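Local coordinates for protein TodX (Pseudomonas putida, PDB 3BS0) that transports aromatic hydrocarbons such as toluene across the outer membrane, as a beta-barrel channel of the FadL family, at residues A[12-17]-A[422-427]; A[55-60]-A[107-112]; A[124-129]-A[199-204]; A[191-196]-A[262-267]; A[252-257]-A[313-318]. All blocks are in the same frame, centred on the assembly; numbering follows the deposited sequence.

Contact 1. Residues A[12-17]-A[422-427]; sequences ISRAMG and QINAVV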
# COMPACT_ATOMS: atom_id res chain seq x y z
N ILE A 12 -1.91 6.62 -15.59
CA ILE A 12 -2.20 8.04 -15.74
C ILE A 12 -2.55 8.74 -14.42
O ILE A 12 -2.14 9.88 -14.19
CB ILE A 12 -3.34 8.31 -16.77
CG1 ILE A 12 -4.02 9.64 -16.44
CG2 ILE A 12 -4.35 7.17 -16.78
CD1 ILE A 12 -4.52 10.41 -17.66
N SER A 13 -3.30 8.04 -13.58
CA SER A 13 -3.71 8.58 -12.30
C SER A 13 -2.50 8.78 -11.38
O SER A 13 -2.51 9.65 -10.51
CB SER A 13 -4.72 7.64 -11.64
OG SER A 13 -5.25 8.20 -10.45
N ARG A 14 -1.47 7.96 -11.57
CA ARG A 14 -0.28 8.03 -10.75
C ARG A 14 0.77 8.95 -11.32
O ARG A 14 1.63 9.46 -10.60
CB ARG A 14 0.33 6.65 -10.57
CG ARG A 14 1.58 6.69 -9.73
CD ARG A 14 1.93 5.33 -9.18
NE ARG A 14 0.73 4.53 -8.94
CZ ARG A 14 0.67 3.52 -8.09
NH1 ARG A 14 1.74 3.19 -7.38
NH2 ARG A 14 -0.46 2.84 -7.95
N ALA A 15 0.72 9.15 -12.63
CA ALA A 15 1.67 10.04 -13.26
C ALA A 15 1.18 11.47 -12.99
O ALA A 15 1.93 12.44 -13.12
CB ALA A 15 1.71 9.76 -14.75
N MET A 16 -0.08 11.58 -12.60
CA MET A 16 -0.68 12.87 -12.32
C MET A 16 -0.91 13.10 -10.84
O MET A 16 -2.00 13.48 -10.41
CB MET A 16 -1.99 13.02 -13.09
CG MET A 16 -1.79 13.34 -14.58
SD MET A 16 -3.35 13.38 -15.43
CE MET A 16 -2.87 13.14 -17.01
N GLY A 17 0.15 12.84 -10.06
CA GLY A 17 0.13 13.05 -8.63
C GLY A 17 -0.92 12.36 -7.78
O GLY A 17 -1.13 12.75 -6.64
N GLN A 422 11.31 6.71 -1.80
CA GLN A 422 10.70 5.66 -2.61
C GLN A 422 10.28 6.08 -4.01
O GLN A 422 9.62 7.09 -4.18
CB GLN A 422 9.48 5.13 -1.87
CG GLN A 422 8.89 3.89 -2.46
CD GLN A 422 7.43 3.72 -2.08
OE1 GLN A 422 6.54 4.38 -2.64
NE2 GLN A 422 7.17 2.83 -1.13
N ILE A 423 10.65 5.27 -5.01
CA ILE A 423 10.31 5.50 -6.43
C ILE A 423 9.15 4.58 -6.85
O ILE A 423 8.93 3.53 -6.25
CB ILE A 423 11.52 5.20 -7.35
CG1 ILE A 423 12.63 6.24 -7.14
CG2 ILE A 423 11.08 5.19 -8.80
CD1 ILE A 423 13.95 5.88 -7.83
N ASN A 424 8.43 4.96 -7.90
CA ASN A 424 7.30 4.16 -8.38
C ASN A 424 7.07 4.14 -9.88
O ASN A 424 6.80 5.17 -10.49
CB ASN A 424 6.02 4.62 -7.69
CG ASN A 424 5.62 3.69 -6.59
OD1 ASN A 424 6.40 3.43 -5.66
ND2 ASN A 424 4.39 3.18 -6.67
N ALA A 425 7.16 2.96 -10.47
CA ALA A 425 6.94 2.81 -11.90
C ALA A 425 5.68 2.00 -12.14
O ALA A 425 5.50 0.93 -11.55
CB ALA A 425 8.12 2.13 -12.53
N VAL A 426 4.79 2.51 -12.99
CA VAL A 426 3.56 1.80 -13.33
C VAL A 426 3.56 1.84 -14.84
O VAL A 426 3.96 2.84 -15.43
CB VAL A 426 2.26 2.53 -12.88
CG1 VAL A 426 1.06 1.61 -13.06
CG2 VAL A 426 2.37 2.99 -11.44
N VAL A 427 3.14 0.75 -15.47
CA VAL A 427 3.11 0.73 -16.92
C VAL A 427 1.95 -0.11 -17.37
O VAL A 427 1.65 -1.14 -16.78
CB VAL A 427 4.40 0.14 -17.53
CG1 VAL A 427 4.36 0.27 -19.05
CG2 VAL A 427 5.60 0.86 -16.96
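R14 ties a short helical turn of the N-terminal segment to V426 and N424 on the inner wall of the barrel, in a buried contact between charged, polar and apolar side chains. As in FadL, the N-terminal segment of this family forms a hatch inside the barrel, and strand 417-433 is the last strand of the wall, lying between strands 390-405 and 44-60. The arginine leaves the helix with CG anti to its own N (chi1 179°), continues nearly extended, and then bends at chi3 (-31°), which turns the guanidinium over V426 CG2 with its NH1 side toward N424. That methyl lies 3.4 Å from R14 NE, over a face of the guanidinium, and also touches the last methylene, at 3.3 Å from R14 CD. N424 comes instead at the rim of the guanidinium, with its CG 4.0 Å from R14 NH1, and the amide and guanidinium planes are nearly coplanar, only 15° apart. S397 of strand 390-405 touches both R14 and N424. E7 and D51 offer carboxylates at longer range, forming weak ion pairs with NH1 and NH2. The positive charge thus sits inside the protein with an apolar cover over one face, and these two carboxylates probably offset part of the cost of burying it.

Contact 2. Residues A[55-60]-A[107-112]; sequences TDIKVH and TEYGSK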
# COMPACT_ATOMS: atom_id res chain seq x y z
N THR A 55 12.35 0.76 -3.07
CA THR A 55 12.38 1.42 -1.77
C THR A 55 13.79 1.58 -1.23
O THR A 55 14.58 0.63 -1.25
CB THR A 55 11.57 0.64 -0.71
OG1 THR A 55 10.18 0.93 -0.87
CG2 THR A 55 12.02 1.04 0.70
N ASP A 56 14.12 2.79 -0.78
CA ASP A 56 15.44 2.98 -0.21
C ASP A 56 15.35 3.43 1.25
O ASP A 56 14.73 4.44 1.58
CB ASP A 56 16.27 3.96 -1.02
CG ASP A 56 17.76 3.68 -0.90
OD1 ASP A 56 18.14 2.51 -1.12
OD2 ASP A 56 18.54 4.61 -0.60
N ILE A 57 15.97 2.64 2.11
CA ILE A 57 15.97 2.90 3.53
C ILE A 57 17.32 2.67 4.15
O ILE A 57 18.01 1.70 3.84
CB ILE A 57 14.95 2.00 4.25
CG1 ILE A 57 13.57 2.17 3.62
CG2 ILE A 57 14.90 2.34 5.72
CD1 ILE A 57 12.49 1.34 4.31
N LYS A 58 17.71 3.58 5.03
CA LYS A 58 18.95 3.46 5.76
C LYS A 58 18.59 3.74 7.23
O LYS A 58 17.89 4.73 7.54
CB LYS A 58 19.99 4.48 5.28
CG LYS A 58 21.30 3.89 4.81
CD LYS A 58 21.22 3.56 3.33
CE LYS A 58 22.58 3.15 2.74
NZ LYS A 58 23.61 4.24 2.84
N VAL A 59 19.04 2.85 8.10
CA VAL A 59 18.80 2.98 9.53
C VAL A 59 20.19 3.00 10.14
O VAL A 59 21.07 2.23 9.74
CB VAL A 59 17.98 1.78 10.07
CG1 VAL A 59 17.81 1.88 11.58
CG2 VAL A 59 16.61 1.75 9.42
N HIS A 60 20.40 3.91 11.08
CA HIS A 60 21.70 4.02 11.72
C HIS A 60 21.69 3.76 13.21
O HIS A 60 20.71 4.00 13.91
CB HIS A 60 22.31 5.39 11.45
CG HIS A 60 22.85 5.55 10.08
ND1 HIS A 60 24.06 5.00 9.68
CD2 HIS A 60 22.34 6.16 8.98
CE1 HIS A 60 24.27 5.27 8.41
NE2 HIS A 60 23.24 5.98 7.96
N THR A 107 10.66 -4.69 2.89
CA THR A 107 12.02 -4.32 3.26
C THR A 107 12.84 -5.60 3.41
O THR A 107 12.31 -6.67 3.73
CB THR A 107 12.08 -3.57 4.58
OG1 THR A 107 11.96 -4.51 5.67
CG2 THR A 107 10.96 -2.57 4.66
N GLU A 108 14.13 -5.46 3.16
CA GLU A 108 15.06 -6.56 3.24
C GLU A 108 16.39 -6.00 3.72
O GLU A 108 17.13 -5.40 2.96
CB GLU A 108 15.19 -7.23 1.87
CG GLU A 108 16.11 -8.45 1.87
CD GLU A 108 15.70 -9.50 2.89
OE1 GLU A 108 14.76 -10.28 2.60
OE2 GLU A 108 16.31 -9.52 3.99
N TYR A 109 16.68 -6.21 5.00
CA TYR A 109 17.92 -5.75 5.60
C TYR A 109 18.97 -6.85 5.65
O TYR A 109 20.14 -6.59 5.96
CB TYR A 109 17.64 -5.24 7.01
CG TYR A 109 16.79 -3.97 7.07
CD1 TYR A 109 15.41 -4.02 7.31
CD2 TYR A 109 17.40 -2.72 6.90
CE1 TYR A 109 14.66 -2.84 7.39
CE2 TYR A 109 16.66 -1.54 6.98
CZ TYR A 109 15.30 -1.61 7.22
OH TYR A 109 14.59 -0.43 7.28
N GLY A 110 18.57 -8.08 5.35
CA GLY A 110 19.50 -9.19 5.36
C GLY A 110 19.71 -9.68 6.78
O GLY A 110 18.90 -9.39 7.65
N SER A 111 20.81 -10.39 7.01
CA SER A 111 21.09 -10.91 8.35
C SER A 111 22.47 -10.55 8.89
O SER A 111 22.87 -11.03 9.95
CB SER A 111 20.94 -12.43 8.35
OG SER A 111 21.95 -13.04 7.57
N LYS A 112 23.21 -9.71 8.18
CA LYS A 112 24.56 -9.32 8.63
C LYS A 112 24.55 -7.97 9.34
O LYS A 112 25.58 -7.51 9.78
CB LYS A 112 25.53 -9.27 7.45
CG LYS A 112 25.46 -10.50 6.55
CD LYS A 112 26.41 -10.39 5.38
CE LYS A 112 27.87 -10.44 5.83
NZ LYS A 112 28.80 -10.26 4.66
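I57 and V59 lie two apart on the regular extended strand 55-60, so both point to the same side, where they face T107 and Y109 of 107-112. The phenol of Y109 runs at about a right angle to both aliphatic side chains. Its CG is anti to the carbonyl carbon (chi1 -68°), and from there the ring extends toward strand 44-60. I57 CG2 comes at the edge, near the ring plane, 3.2 Å from Y109 OH, while V59 CG2 lies 3.7 Å from Y109 OH, obliquely to the ring. These side chains face the inside of the beta barrel, near its extracellular end, and join strand 44-60 to segment 107-112, with the short strand 66-69 close by. The hydroxyl of Y109 rests against both CG2 methyls and hydrogen-bonds P368 O, a loop residue that also touches V59. At its other end I57 also meets T107, with I57 CD1 4.2 Å from T107 CG2.

Contact 3. Residues A[124-129]-A[199-204]; sequences TSFDNS and AAHFSL. With C8E ((hydroxyethyloxy)tri(ethyloxy)octane), chain D.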
# COMPACT_ATOMS: atom_id res chain seq x y z
N THR A 124 23.35 -12.84 15.36
CA THR A 124 22.54 -14.02 15.09
C THR A 124 22.53 -14.13 13.58
O THR A 124 23.23 -13.38 12.92
CB THR A 124 21.10 -13.87 15.62
OG1 THR A 124 20.41 -12.86 14.87
CG2 THR A 124 21.10 -13.47 17.06
N SER A 125 21.76 -15.06 13.03
CA SER A 125 21.74 -15.21 11.59
C SER A 125 20.34 -14.93 11.06
O SER A 125 20.01 -15.23 9.91
CB SER A 125 22.16 -16.63 11.21
OG SER A 125 22.22 -16.75 9.81
N PHE A 126 19.52 -14.32 11.92
CA PHE A 126 18.16 -14.03 11.53
C PHE A 126 18.07 -12.84 10.60
O PHE A 126 18.82 -11.87 10.71
CB PHE A 126 17.29 -13.78 12.75
CG PHE A 126 17.08 -15.00 13.59
CD1 PHE A 126 17.90 -15.26 14.68
CD2 PHE A 126 16.05 -15.88 13.28
CE1 PHE A 126 17.70 -16.41 15.47
CE2 PHE A 126 15.83 -17.02 14.06
CZ PHE A 126 16.66 -17.29 15.16
N ASP A 127 17.13 -12.93 9.67
CA ASP A 127 16.93 -11.86 8.73
C ASP A 127 16.06 -10.84 9.43
O ASP A 127 15.62 -11.04 10.56
CB ASP A 127 16.21 -12.38 7.51
CG ASP A 127 16.80 -11.86 6.24
OD1 ASP A 127 17.78 -12.46 5.76
OD2 ASP A 127 16.30 -10.83 5.74
N ASN A 128 15.83 -9.73 8.73
CA ASN A 128 15.00 -8.63 9.20
C ASN A 128 14.37 -8.11 7.92
O ASN A 128 15.00 -7.39 7.15
CB ASN A 128 15.86 -7.57 9.87
CG ASN A 128 15.81 -7.65 11.37
OD1 ASN A 128 14.89 -7.12 12.01
ND2 ASN A 128 16.79 -8.33 11.96
N SER A 129 13.13 -8.48 7.68
CA SER A 129 12.48 -8.08 6.47
C SER A 129 10.98 -7.94 6.60
O SER A 129 10.39 -8.29 7.62
CB SER A 129 12.83 -9.07 5.36
OG SER A 129 12.46 -10.39 5.71
N ALA A 199 17.44 -11.91 22.81
CA ALA A 199 16.41 -11.27 22.00
C ALA A 199 15.31 -12.29 21.70
O ALA A 199 15.29 -13.38 22.26
CB ALA A 199 17.02 -10.77 20.70
N ALA A 200 14.41 -11.91 20.81
CA ALA A 200 13.33 -12.78 20.40
C ALA A 200 13.13 -12.51 18.92
O ALA A 200 13.24 -11.38 18.46
CB ALA A 200 12.06 -12.48 21.17
N HIS A 201 12.83 -13.55 18.17
CA HIS A 201 12.64 -13.33 16.75
C HIS A 201 11.29 -13.82 16.28
O HIS A 201 10.83 -14.91 16.66
CB HIS A 201 13.74 -14.03 15.96
CG HIS A 201 13.55 -13.91 14.48
ND1 HIS A 201 13.89 -12.77 13.78
CD2 HIS A 201 13.09 -14.80 13.57
CE1 HIS A 201 13.64 -12.97 12.49
NE2 HIS A 201 13.16 -14.18 12.34
N PHE A 202 10.66 -13.00 15.47
CA PHE A 202 9.39 -13.36 14.91
C PHE A 202 9.55 -13.65 13.43
O PHE A 202 10.15 -12.88 12.71
CB PHE A 202 8.39 -12.24 15.13
CG PHE A 202 7.55 -12.46 16.33
CD1 PHE A 202 7.79 -11.76 17.50
CD2 PHE A 202 6.54 -13.40 16.30
CE1 PHE A 202 7.04 -12.00 18.64
CE2 PHE A 202 5.78 -13.65 17.43
CZ PHE A 202 6.03 -12.95 18.61
N SER A 203 9.01 -14.77 12.98
CA SER A 203 9.11 -15.13 11.59
C SER A 203 7.78 -15.57 10.98
O SER A 203 7.07 -16.42 11.52
CB SER A 203 10.16 -16.23 11.41
OG SER A 203 10.14 -16.72 10.09
N LEU A 204 7.44 -14.94 9.86
CA LEU A 204 6.23 -15.24 9.12
C LEU A 204 6.75 -15.41 7.70
O LEU A 204 6.74 -14.49 6.90
CB LEU A 204 5.25 -14.07 9.22
CG LEU A 204 4.49 -13.98 10.54
CD1 LEU A 204 5.41 -13.84 11.75
CD2 LEU A 204 3.57 -12.79 10.44
C1 C8E D . -2.56 -2.48 6.45
C2 C8E D . -1.24 -2.90 6.91
C3 C8E D . -1.19 -3.75 8.10
C4 C8E D . 0.11 -4.31 8.08
C5 C8E D . 0.50 -4.69 9.40
C6 C8E D . 1.84 -5.23 9.32
C7 C8E D . 2.22 -4.80 10.72
C8 C8E D . 1.60 -5.58 11.80
O9 C8E D . 2.26 -6.08 12.93
C10 C8E D . 3.34 -7.05 12.60
C11 C8E D . 3.86 -7.49 13.99
O12 C8E D . 3.28 -8.82 14.52
C13 C8E D . 4.40 -9.73 14.75
C14 C8E D . 5.44 -9.44 15.91
O15 C8E D . 5.18 -9.04 17.32
C16 C8E D . 5.09 -7.55 17.39
C17 C8E D . 6.45 -6.82 17.59
O18 C8E D . 6.79 -5.86 18.59
C19 C8E D . 6.46 -4.51 18.15
C20 C8E D . 7.42 -3.30 17.91
O21 C8E D . 7.47 -2.29 18.91
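F126 and H201 meet obliquely where the loop between barrel strands 93-108 and 129-143 leans on strand 199-204, at the extracellular end of the beta barrel. The ring centroids are 4.3 Å apart and the planes inclined by 34°, but the model sets the rings too close, so their exact separation is uncertain. Two reciprocal CH-pi contacts accompany the pair. F126 CB sits over the imidazole face, 3.9 Å from the centroid of the H201 ring, and H201 CB sits over the phenyl face, 4.1 Å from the centroid of the F126 ring. H201 reaches this place with its CG anti to the backbone N (chi1 177°), which lifts the ring off the strand toward the loop. Among polar contacts, H201 NE2 is hydrogen-bonded to E165 OE2 on strand 151-169, an oxygen that also takes S203 OG; this bond would restrict rotation of the imidazole. A serine in place of H201 would probably leave one face of F126 without its aromatic cover and E165 without its imidazole partner. D127 contributes its backbone oxygen, 3.4 Å from H201 CE1. F202 points away from the loop and meets a bound detergent molecule, whose C14 lies over one ring face, 3.7 Å from F202 CD1.

Contact 4. Residues A[191-196]-A[262-267]; sequences AGFVGT and AVLPLD. With C8E ((hydroxyethyloxy)tri(ethyloxy)octane), chain C.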
# COMPACT_ATOMS: atom_id res chain seq x y z
N ALA A 191 11.54 -15.85 29.36
CA ALA A 191 12.23 -14.71 29.95
C ALA A 191 13.62 -14.99 30.50
O ALA A 191 14.52 -14.16 30.36
CB ALA A 191 11.38 -14.08 31.04
N GLY A 192 13.79 -16.14 31.13
CA GLY A 192 15.09 -16.50 31.69
C GLY A 192 16.08 -16.87 30.60
O GLY A 192 17.29 -16.67 30.74
N PHE A 193 15.57 -17.41 29.51
CA PHE A 193 16.42 -17.83 28.41
C PHE A 193 16.93 -16.60 27.67
O PHE A 193 18.12 -16.48 27.38
CB PHE A 193 15.63 -18.73 27.45
CG PHE A 193 16.45 -19.27 26.32
CD1 PHE A 193 17.48 -20.18 26.57
CD2 PHE A 193 16.23 -18.85 25.01
CE1 PHE A 193 18.29 -20.65 25.52
CE2 PHE A 193 17.03 -19.31 23.96
CZ PHE A 193 18.05 -20.21 24.22
N VAL A 194 16.01 -15.69 27.36
CA VAL A 194 16.33 -14.46 26.66
C VAL A 194 17.20 -13.59 27.54
O VAL A 194 18.21 -13.03 27.10
CB VAL A 194 15.03 -13.71 26.29
CG1 VAL A 194 15.36 -12.30 25.84
CG2 VAL A 194 14.29 -14.46 25.20
N GLY A 195 16.79 -13.46 28.80
CA GLY A 195 17.56 -12.68 29.75
C GLY A 195 17.88 -11.21 29.49
O GLY A 195 17.06 -10.42 29.00
N THR A 196 19.10 -10.84 29.83
CA THR A 196 19.56 -9.48 29.70
C THR A 196 20.20 -9.18 28.37
O THR A 196 20.07 -8.08 27.85
CB THR A 196 20.59 -9.15 30.79
OG1 THR A 196 21.09 -7.82 30.57
CG2 THR A 196 21.78 -10.11 30.71
N ALA A 262 22.15 -18.97 21.71
CA ALA A 262 21.33 -20.17 21.69
C ALA A 262 19.96 -19.81 21.14
O ALA A 262 19.44 -18.73 21.44
CB ALA A 262 21.18 -20.73 23.08
N VAL A 263 19.39 -20.69 20.34
CA VAL A 263 18.08 -20.44 19.74
C VAL A 263 17.05 -21.46 20.23
O VAL A 263 17.34 -22.64 20.33
CB VAL A 263 18.18 -20.47 18.21
CG1 VAL A 263 16.83 -20.22 17.59
CG2 VAL A 263 19.20 -19.43 17.73
N LEU A 264 15.85 -20.98 20.54
CA LEU A 264 14.79 -21.86 21.02
C LEU A 264 13.50 -21.49 20.29
O LEU A 264 12.65 -20.78 20.83
CB LEU A 264 14.61 -21.68 22.54
CG LEU A 264 13.80 -22.69 23.35
CD1 LEU A 264 13.71 -22.19 24.81
CD2 LEU A 264 12.41 -22.87 22.77
N PRO A 265 13.35 -21.98 19.04
CA PRO A 265 12.22 -21.78 18.12
C PRO A 265 10.93 -22.42 18.60
O PRO A 265 10.94 -23.37 19.36
CB PRO A 265 12.71 -22.43 16.84
CG PRO A 265 13.46 -23.62 17.38
CD PRO A 265 14.30 -22.96 18.47
N LEU A 266 9.81 -21.90 18.13
CA LEU A 266 8.55 -22.48 18.51
C LEU A 266 7.43 -22.07 17.57
O LEU A 266 7.04 -20.90 17.50
CB LEU A 266 8.27 -22.16 19.98
CG LEU A 266 7.45 -21.04 20.58
CD1 LEU A 266 5.98 -21.38 20.43
CD2 LEU A 266 7.77 -20.92 22.07
N ASP A 267 6.97 -23.06 16.80
CA ASP A 267 5.91 -22.91 15.80
C ASP A 267 4.54 -22.83 16.43
O ASP A 267 4.27 -23.47 17.43
CB ASP A 267 5.90 -24.09 14.84
CG ASP A 267 7.27 -24.46 14.37
OD1 ASP A 267 8.04 -23.55 14.00
OD2 ASP A 267 7.57 -25.67 14.36
C1 C8E C . 9.22 -14.14 23.66
C2 C8E C . 9.43 -13.96 25.09
C3 C8E C . 10.17 -12.75 25.44
C4 C8E C . 10.14 -12.61 26.88
C5 C8E C . 11.50 -12.25 27.33
C6 C8E C . 11.46 -11.26 28.39
C7 C8E C . 12.89 -11.07 28.56
C8 C8E C . 13.16 -9.85 29.33
O9 C8E C . 14.25 -9.66 30.22
C10 C8E C . 14.36 -10.53 31.34
C11 C8E C . 15.59 -10.08 32.09
O12 C8E C . 15.68 -10.71 33.40
C13 C8E C . 16.48 -11.95 33.46
C14 C8E C . 17.98 -12.07 33.90
O15 C8E C . 19.15 -12.64 33.22
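A single side chain, F193, makes the whole helix side of this surface contact, touching A262, V263 and L264 in turn. With chi1 at -176° the phenyl stands off the helix opposite its own N and reaches the start of the strand. The far end of the ring does much of the touching: F193 CZ lies 3.4 Å from A262 CB, and V263 N approaches the ring edge near its plane. L264 comes from another side, with its CB 3.7 Å from F193 CE2 and its CD1 above one ring face, offset toward the rim. The contact fastens helix 186-194, an excursion at the extracellular end of the FadL-type barrel, to strand 263-272, which itself pairs with strand 244-257. An alanine at F193 is likely to open a gap between helix and strand, leaving A262 and L264 without their aromatic neighbour. The helix ends just beyond, where G195 takes positive phi (58°) and its N still bonds A191 O at 2.8 Å. A191 and V194 meet a bound detergent molecule instead of the strand: its C5 lies 3.7 Å from A191 CA, and its C7 lies 3.9 Å from V194 CG1.

Contact 5. Residues A[252-257]-A[313-318]; sequences ATLSAI and VAFISQ. With C8E ((hydroxyethyloxy)tri(ethyloxy)octane), chain D.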
# COMPACT_ATOMS: atom_id res chain seq x y z
N ALA A 252 3.65 -19.00 12.15
CA ALA A 252 4.74 -18.13 12.55
C ALA A 252 5.64 -18.89 13.50
O ALA A 252 5.20 -19.77 14.23
CB ALA A 252 4.19 -16.90 13.25
N THR A 253 6.92 -18.56 13.47
CA THR A 253 7.88 -19.20 14.34
C THR A 253 8.40 -18.18 15.34
O THR A 253 9.08 -17.22 14.97
CB THR A 253 9.08 -19.76 13.56
OG1 THR A 253 8.63 -20.73 12.61
CG2 THR A 253 10.06 -20.43 14.52
N LEU A 254 8.06 -18.36 16.60
CA LEU A 254 8.56 -17.47 17.63
C LEU A 254 9.84 -18.13 18.07
O LEU A 254 9.85 -19.32 18.38
CB LEU A 254 7.61 -17.41 18.81
CG LEU A 254 8.32 -16.77 20.00
CD1 LEU A 254 8.51 -15.27 19.75
CD2 LEU A 254 7.53 -17.02 21.27
N SER A 255 10.93 -17.38 18.06
CA SER A 255 12.20 -17.95 18.43
C SER A 255 12.97 -17.06 19.40
O SER A 255 13.27 -15.92 19.13
CB SER A 255 13.01 -18.23 17.17
OG SER A 255 14.24 -17.56 17.24
N ALA A 256 13.28 -17.63 20.56
CA ALA A 256 13.98 -16.94 21.62
C ALA A 256 15.46 -17.15 21.42
O ALA A 256 15.88 -18.22 20.98
CB ALA A 256 13.53 -17.51 22.97
N ILE A 257 16.24 -16.13 21.76
CA ILE A 257 17.69 -16.23 21.64
C ILE A 257 18.38 -15.80 22.94
O ILE A 257 18.09 -14.74 23.51
CB ILE A 257 18.16 -15.39 20.46
CG1 ILE A 257 17.39 -15.83 19.20
CG2 ILE A 257 19.68 -15.57 20.27
CD1 ILE A 257 16.77 -14.68 18.43
N VAL A 313 -1.37 -8.78 18.24
CA VAL A 313 -0.56 -9.78 17.59
C VAL A 313 -0.66 -10.90 18.60
O VAL A 313 -0.07 -10.81 19.67
CB VAL A 313 0.90 -9.37 17.52
CG1 VAL A 313 1.75 -10.53 17.05
CG2 VAL A 313 1.05 -8.19 16.62
N ALA A 314 -1.44 -11.92 18.29
CA ALA A 314 -1.60 -13.04 19.20
C ALA A 314 -0.91 -14.27 18.62
O ALA A 314 -1.31 -14.76 17.56
CB ALA A 314 -3.08 -13.32 19.44
N PHE A 315 0.14 -14.74 19.28
CA PHE A 315 0.85 -15.93 18.84
C PHE A 315 0.56 -17.01 19.87
O PHE A 315 0.64 -16.78 21.09
CB PHE A 315 2.35 -15.68 18.76
CG PHE A 315 3.15 -16.95 18.60
CD1 PHE A 315 3.37 -17.52 17.35
CD2 PHE A 315 3.70 -17.58 19.72
CE1 PHE A 315 4.11 -18.68 17.22
CE2 PHE A 315 4.44 -18.74 19.60
CZ PHE A 315 4.65 -19.29 18.35
N ILE A 316 0.25 -18.20 19.40
CA ILE A 316 -0.08 -19.26 20.32
C ILE A 316 0.43 -20.62 19.87
O ILE A 316 0.32 -20.99 18.72
CB ILE A 316 -1.60 -19.26 20.52
CG1 ILE A 316 -1.98 -20.09 21.74
CG2 ILE A 316 -2.30 -19.76 19.26
CD1 ILE A 316 -3.41 -19.82 22.15
N SER A 317 1.03 -21.34 20.81
CA SER A 317 1.57 -22.66 20.56
C SER A 317 1.12 -23.64 21.65
O SER A 317 0.40 -23.27 22.59
CB SER A 317 3.10 -22.59 20.54
OG SER A 317 3.59 -22.14 21.79
N GLN A 318 1.56 -24.89 21.51
CA GLN A 318 1.23 -25.94 22.46
C GLN A 318 1.88 -25.66 23.81
O GLN A 318 1.38 -26.08 24.85
CB GLN A 318 1.71 -27.29 21.91
CG GLN A 318 0.71 -28.43 22.09
CD GLN A 318 -0.73 -28.01 21.85
OE1 GLN A 318 -1.42 -27.56 22.77
NE2 GLN A 318 -1.19 -28.13 20.60
C1 C8E D . -2.56 -2.48 6.45
C2 C8E D . -1.24 -2.90 6.91
C3 C8E D . -1.19 -3.75 8.10
C4 C8E D . 0.11 -4.31 8.08
C5 C8E D . 0.50 -4.69 9.40
C6 C8E D . 1.84 -5.23 9.32
C7 C8E D . 2.22 -4.80 10.72
C8 C8E D . 1.60 -5.58 11.80
O9 C8E D . 2.26 -6.08 12.93
C10 C8E D . 3.34 -7.05 12.60
C11 C8E D . 3.86 -7.49 13.99
O12 C8E D . 3.28 -8.82 14.52
C13 C8E D . 4.40 -9.73 14.75
C14 C8E D . 5.44 -9.44 15.91
O15 C8E D . 5.18 -9.04 17.32
C16 C8E D . 5.09 -7.55 17.39
C17 C8E D . 6.45 -6.82 17.59
O18 C8E D . 6.79 -5.86 18.59
C19 C8E D . 6.46 -4.51 18.15
C20 C8E D . 7.42 -3.30 17.91
O21 C8E D . 7.47 -2.29 18.91
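Near the extracellular end of the barrel, in its antiparallel strand structure, F315 of strand 314-317 reaches across the intervening strand 263-272 to meet A252 and L254 of strand 244-257. The phenyl extends away from its backbone N (chi1 167°), toward the far strand. L254 lies over one face in a CH-pi contact, with its CB 3.8 Å from the centroid of the F315 ring and 25° off the ring normal; its CD2 follows at 3.9 Å from F315 CE2. A252 meets the ring differently: the backbone oxygen lies in the ring plane at the edge, 3.4 Å from F315 CE1, while its CB packs 4.2 Å from F315 CD1. L266 and I322 add further apolar contacts to the phenyl ring, and L186 and L190 of helix 186-194 cover L254. V313 borders a bound detergent molecule. F315 therefore offers its face to a methylene and its weakly positive C-H edge to a carbonyl, so both approaches are probably favourable.

Contact 1 closes a loop of about 400 residues that contains the other four: it joins the N-terminal hatch to the last barrel strand. Contact 2 touches it through Q422 and T55 on the neighbouring strands 417-433 and 44-60, although their centres are 24 Å apart. Contacts 2 and 3 follow in series, centres 13 Å apart, with a probable backbone bond from Y109 N to N128 O. Contacts 3, 4 and 5 cluster, centres 11 to 12 Å apart, around strands 199-204, 244-257 and 263-272, with bound detergent among them. The segments of contact 4 alternate with those of 3 and 5 along the chain, so helix 186-194 and these extracellular-end strands interlock in sequence. The centres of contacts 4 and 5 lie about 45 and 39 Å from that of contact 1.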